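Local atomic coordinates of DMATS type aromatic prenyltransferase (Micromonospora olivasterospora, PDB entry 6ZRY), a protein that probably transfers a dimethylallyl group to tryptophan, as a bacterial aromatic prenyltransferase of the DMATS type with an ABBA-barrel fold. Residues D8-D11 and G12-A15; P25-P28 and R29-A33. All coordinates share one frame; numbering follows the deposited sequence.

In the fold
Contacts 1 and 2 are consecutive turns of two helices that follow each other in the chain, 6-21 and 26-36, and their centres lie about 10 Å apart. The helices are tied by a salt bridge from D11 OD2 to R29 NH1 of 2.7 Å. Leucine side chains pack alongside it, L14 CD2 against P28 O at 3.3 Å and L14 CD2 against L32 CB at 3.8 Å. Both contacts lie away from the tryptophan pocket: the side chain of L10 is about 14 Å from the bound tryptophan at the nearest atoms. In this ABBA-barrel fold the two helices, packed on the strands, belong to the helical layer around the sheet.

Contact 1 (D8-D11 and G12-A15); sequences DHLD and GQLA
The backbone makes regular alpha-helical i to i+4 bonds from Q13 N to H9 O, L14 N to L10 O and A15 N to D11 O, the shortest being L14 N to L10 O at 2.9 Å, while the one from G12 N to D8 O is longer and weak. Among the side chains, H9 and Q13 meet one turn apart on the same side of the helix. The imidazole and the carboxamide are not stacked, since their planes are turned 56° from each other. H9 NE2 and Q13 NE2 approach to 3.4 Å without bonding to one another; each instead bonds to the carbonyl oxygen of A347, and Q13 NE2 reaches V315 O as well. H9 gets there because its CG stands anti to the backbone N (chi1 -165°), which swings the ring along the helix toward the amide. On the other branch of the amide, Q13 OE1 is pressed against L10, 3.2 Å from CD2 and 3.5 Å from CA. It is buried with no polar partner in the model, so NE2 alone carries the polar grip of this amide. With a leucine in place of Q13, the carbonyl of V315 would probably lose this donor, and A347 O would be left to H9 from this pair. D11 faces elsewhere, reaching R29 on the next helix. The helix turns its leucines to helix 26-36 and to the sheet: L10 and L14 both meet L32 and, respectively, L36 and P28 of that helix. Beneath them L10 touches V61, Q13 lies on F63 and L14 rests on L75 and I77, which joins helix 6-21 to the paired strands 61-68 and 71-79.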
loop_
_atom_site.group_PDB
_atom_site.type_symbol
_atom_site.label_atom_id
_atom_site.label_comp_id
_atom_site.label_asym_id
_atom_site.label_seq_id
_atom_site.Cartn_x
_atom_site.Cartn_y
_atom_site.Cartn_z
ATOM N N ASP A 8 16.264 -12.602 8.342
ATOM C CA ASP A 8 16.099 -14.077 8.313
ATOM C C ASP A 8 14.620 -14.402 8.051
ATOM O O ASP A 8 14.338 -15.172 7.095
ATOM C CB ASP A 8 16.562 -14.732 9.614
ATOM C CG ASP A 8 18.052 -14.676 9.892
ATOM O OD1 ASP A 8 18.823 -14.454 8.961
ATOM O OD2 ASP A 8 18.407 -14.786 11.064
ATOM N N HIS A 9 13.719 -13.785 8.828
ATOM C CA HIS A 9 12.258 -13.985 8.735
ATOM C C HIS A 9 11.771 -13.514 7.356
ATOM O O HIS A 9 11.145 -14.321 6.628
ATOM C CB HIS A 9 11.574 -13.281 9.896
ATOM C CG HIS A 9 10.156 -13.717 10.101
ATOM N ND1 HIS A 9 9.832 -14.974 10.555
ATOM C CD2 HIS A 9 8.985 -13.082 9.893
ATOM C CE1 HIS A 9 8.491 -15.082 10.621
ATOM N NE2 HIS A 9 7.972 -13.948 10.230
ATOM N N LEU A 10 12.019 -12.241 6.998
ATOM C CA LEU A 10 11.377 -11.604 5.811
ATOM C C LEU A 10 11.982 -12.151 4.530
ATOM O O LEU A 10 11.255 -12.309 3.560
ATOM C CB LEU A 10 11.564 -10.097 5.848
ATOM C CG LEU A 10 11.043 -9.369 7.085
ATOM C CD1 LEU A 10 10.999 -7.886 6.828
ATOM C CD2 LEU A 10 9.709 -9.850 7.512
ATOM N N ASP A 11 13.293 -12.368 4.523
ATOM C CA ASP A 11 13.998 -12.863 3.321
ATOM C C ASP A 11 13.429 -14.244 2.964
ATOM O O ASP A 11 13.264 -14.496 1.811
ATOM C CB ASP A 11 15.516 -12.906 3.540
ATOM C CG ASP A 11 16.298 -13.417 2.334
ATOM O OD1 ASP A 11 16.191 -12.795 1.239
ATOM O OD2 ASP A 11 16.993 -14.459 2.495
ATOM N N GLY A 12 13.142 -15.097 3.953
ATOM C CA GLY A 12 12.539 -16.431 3.715
ATOM C C GLY A 12 11.143 -16.320 3.140
ATOM O O GLY A 12 10.824 -17.024 2.216
ATOM N N GLN A 13 10.324 -15.438 3.702
ATOM C CA GLN A 13 8.968 -15.144 3.193
ATOM C C GLN A 13 9.061 -14.711 1.725
ATOM O O GLN A 13 8.322 -15.265 0.901
ATOM C CB GLN A 13 8.307 -14.103 4.085
ATOM C CG GLN A 13 7.994 -14.607 5.476
ATOM C CD GLN A 13 7.509 -13.534 6.406
ATOM O OE1 GLN A 13 8.060 -12.438 6.454
ATOM N NE2 GLN A 13 6.474 -13.839 7.175
ATOM N N LEU A 14 9.909 -13.743 1.403
ATOM C CA LEU A 14 10.011 -13.223 0.016
ATOM C C LEU A 14 10.469 -14.342 -0.942
ATOM O O LEU A 14 9.949 -14.414 -2.042
ATOM C CB LEU A 14 10.970 -12.041 -0.045
ATOM C CG LEU A 14 11.133 -11.433 -1.435
ATOM C CD1 LEU A 14 9.798 -11.030 -1.997
ATOM C CD2 LEU A 14 12.081 -10.241 -1.410
ATOM N N ALA A 15 11.463 -15.119 -0.555
ATOM C CA ALA A 15 12.017 -16.220 -1.392
ATOM C C ALA A 15 10.878 -17.184 -1.774
ATOM O O ALA A 15 10.746 -17.516 -2.956
ATOM C CB ALA A 15 13.134 -16.915 -0.657
#

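Contact 2 (P25-P28 and R29-A33); sequences PVEP and RNLLA
V26 O is gripped twice, by N30 N at 3.0 Å and by a water that donates to it at 2.8 Å. The same water gives a second, weak bond to N30 OD1, so the side chain of N30 is bridged back to the carbonyl one turn earlier. The amide's other end lies beside V26: the two side chains run the same way, with CG1 of V26 3.9 Å from ND2 of N30. E27 and L31 meet differently. E27 CG stands anti to the backbone N and the chain then bends (chi2 67°), which lays the carboxylate across the leucine, OE1 being 3.7 Å from both CG and CD1 of L31. That oxygen is also in a salt bridge with R105, and L31 lies against the charged pair and probably screens it on that side. R29 folds its aliphatic part against P25, with CG only 3.0 Å from P25 O and CD 4.0 Å from P25 CB, before a bend at chi3 (70°) carries the guanidinium off to D11 of helix 6-21. P28 has no amide hydrogen to give, which costs little in the first turn of a helix, and its own carbonyl accepts L32 N at 2.9 Å. Around the turn, P28 and L32 lie on helix 6-21, where P28 also touches C18; L31 sinks between helix 88-106, at Q102, and the strands carrying L135 and F145, and P28 meets F137. Helix 26-36 is thus wedged between two other helices and packs on strands 131-138 and 141-149 of the barrel.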
loop_
_atom_site.group_PDB
_atom_site.type_symbol
_atom_site.label_atom_id
_atom_site.label_comp_id
_atom_site.label_asym_id
_atom_site.label_seq_id
_atom_site.Cartn_x
_atom_site.Cartn_y
_atom_site.Cartn_z
ATOM N N PRO A 25 14.033 -14.573 -7.880
ATOM C CA PRO A 25 14.253 -14.071 -6.514
ATOM C C PRO A 25 15.526 -13.259 -6.221
ATOM O O PRO A 25 15.588 -12.619 -5.165
ATOM C CB PRO A 25 14.351 -15.373 -5.703
ATOM C CG PRO A 25 15.007 -16.344 -6.669
ATOM C CD PRO A 25 14.426 -15.985 -8.019
ATOM N N VAL A 26 16.526 -13.270 -7.101
ATOM C CA VAL A 26 17.861 -12.704 -6.743
ATOM C C VAL A 26 17.697 -11.205 -6.467
ATOM O O VAL A 26 17.960 -10.756 -5.317
ATOM C CB VAL A 26 18.925 -12.991 -7.817
ATOM C CG1 VAL A 26 20.275 -12.414 -7.411
ATOM C CG2 VAL A 26 19.047 -14.480 -8.080
ATOM N N GLU A 27 17.212 -10.471 -7.448
ATOM C CA GLU A 27 17.106 -9.003 -7.372
ATOM C C GLU A 27 16.078 -8.632 -6.289
ATOM O O GLU A 27 16.336 -7.755 -5.485
ATOM C CB GLU A 27 16.828 -8.452 -8.777
ATOM C CG GLU A 27 16.668 -6.957 -8.837
ATOM C CD GLU A 27 17.906 -6.142 -8.534
ATOM O OE1 GLU A 27 17.789 -4.906 -8.507
ATOM O OE2 GLU A 27 18.976 -6.731 -8.322
ATOM N N PRO A 28 14.885 -9.274 -6.205
ATOM C CA PRO A 28 13.951 -8.965 -5.122
ATOM C C PRO A 28 14.554 -9.116 -3.720
ATOM O O PRO A 28 14.312 -8.252 -2.857
ATOM C CB PRO A 28 12.815 -9.968 -5.349
ATOM C CG PRO A 28 12.814 -10.106 -6.863
ATOM C CD PRO A 28 14.298 -10.207 -7.187
ATOM N N ARG A 29 15.315 -10.165 -3.498
ATOM C CA ARG A 29 15.918 -10.420 -2.166
ATOM C C ARG A 29 17.022 -9.399 -1.895
ATOM O O ARG A 29 17.158 -8.982 -0.730
ATOM C CB ARG A 29 16.417 -11.852 -2.062
ATOM C CG ARG A 29 15.313 -12.878 -2.141
ATOM C CD ARG A 29 15.911 -14.256 -2.240
ATOM N NE ARG A 29 16.538 -14.611 -0.981
ATOM C CZ ARG A 29 17.207 -15.735 -0.763
ATOM N NH1 ARG A 29 17.712 -15.977 0.434
ATOM N NH2 ARG A 29 17.369 -16.611 -1.744
ATOM N N ASN A 30 17.753 -8.990 -2.926
ATOM C CA ASN A 30 18.781 -7.912 -2.828
ATOM C C ASN A 30 18.090 -6.592 -2.483
ATOM O O ASN A 30 18.631 -5.832 -1.669
ATOM C CB ASN A 30 19.611 -7.790 -4.109
ATOM C CG ASN A 30 20.631 -8.904 -4.237
ATOM O OD1 ASN A 30 20.986 -9.542 -3.234
ATOM N ND2 ASN A 30 21.111 -9.149 -5.452
ATOM N N LEU A 31 16.923 -6.329 -3.079
ATOM C CA LEU A 31 16.231 -5.045 -2.878
ATOM C C LEU A 31 15.613 -5.037 -1.476
ATOM O O LEU A 31 15.740 -4.007 -0.818
ATOM C CB LEU A 31 15.222 -4.816 -3.997
ATOM C CG LEU A 31 15.841 -4.540 -5.363
ATOM C CD1 LEU A 31 14.771 -4.515 -6.424
ATOM C CD2 LEU A 31 16.622 -3.245 -5.364
ATOM N N LEU A 32 15.038 -6.160 -1.000
ATOM C CA LEU A 32 14.479 -6.217 0.370
ATOM C C LEU A 32 15.580 -5.933 1.403
ATOM O O LEU A 32 15.305 -5.164 2.363
ATOM C CB LEU A 32 13.810 -7.569 0.619
ATOM C CG LEU A 32 13.362 -7.847 2.057
ATOM C CD1 LEU A 32 12.261 -6.865 2.519
ATOM C CD2 LEU A 32 12.878 -9.287 2.172
ATOM N N ALA A 33 16.763 -6.555 1.276
ATOM C CA ALA A 33 17.911 -6.299 2.170
ATOM C C ALA A 33 18.245 -4.809 2.182
ATOM O O ALA A 33 18.466 -4.273 3.262
ATOM C CB ALA A 33 19.113 -7.146 1.763
HETATM O O HOH W 1 19.723 -12.344 -3.766
#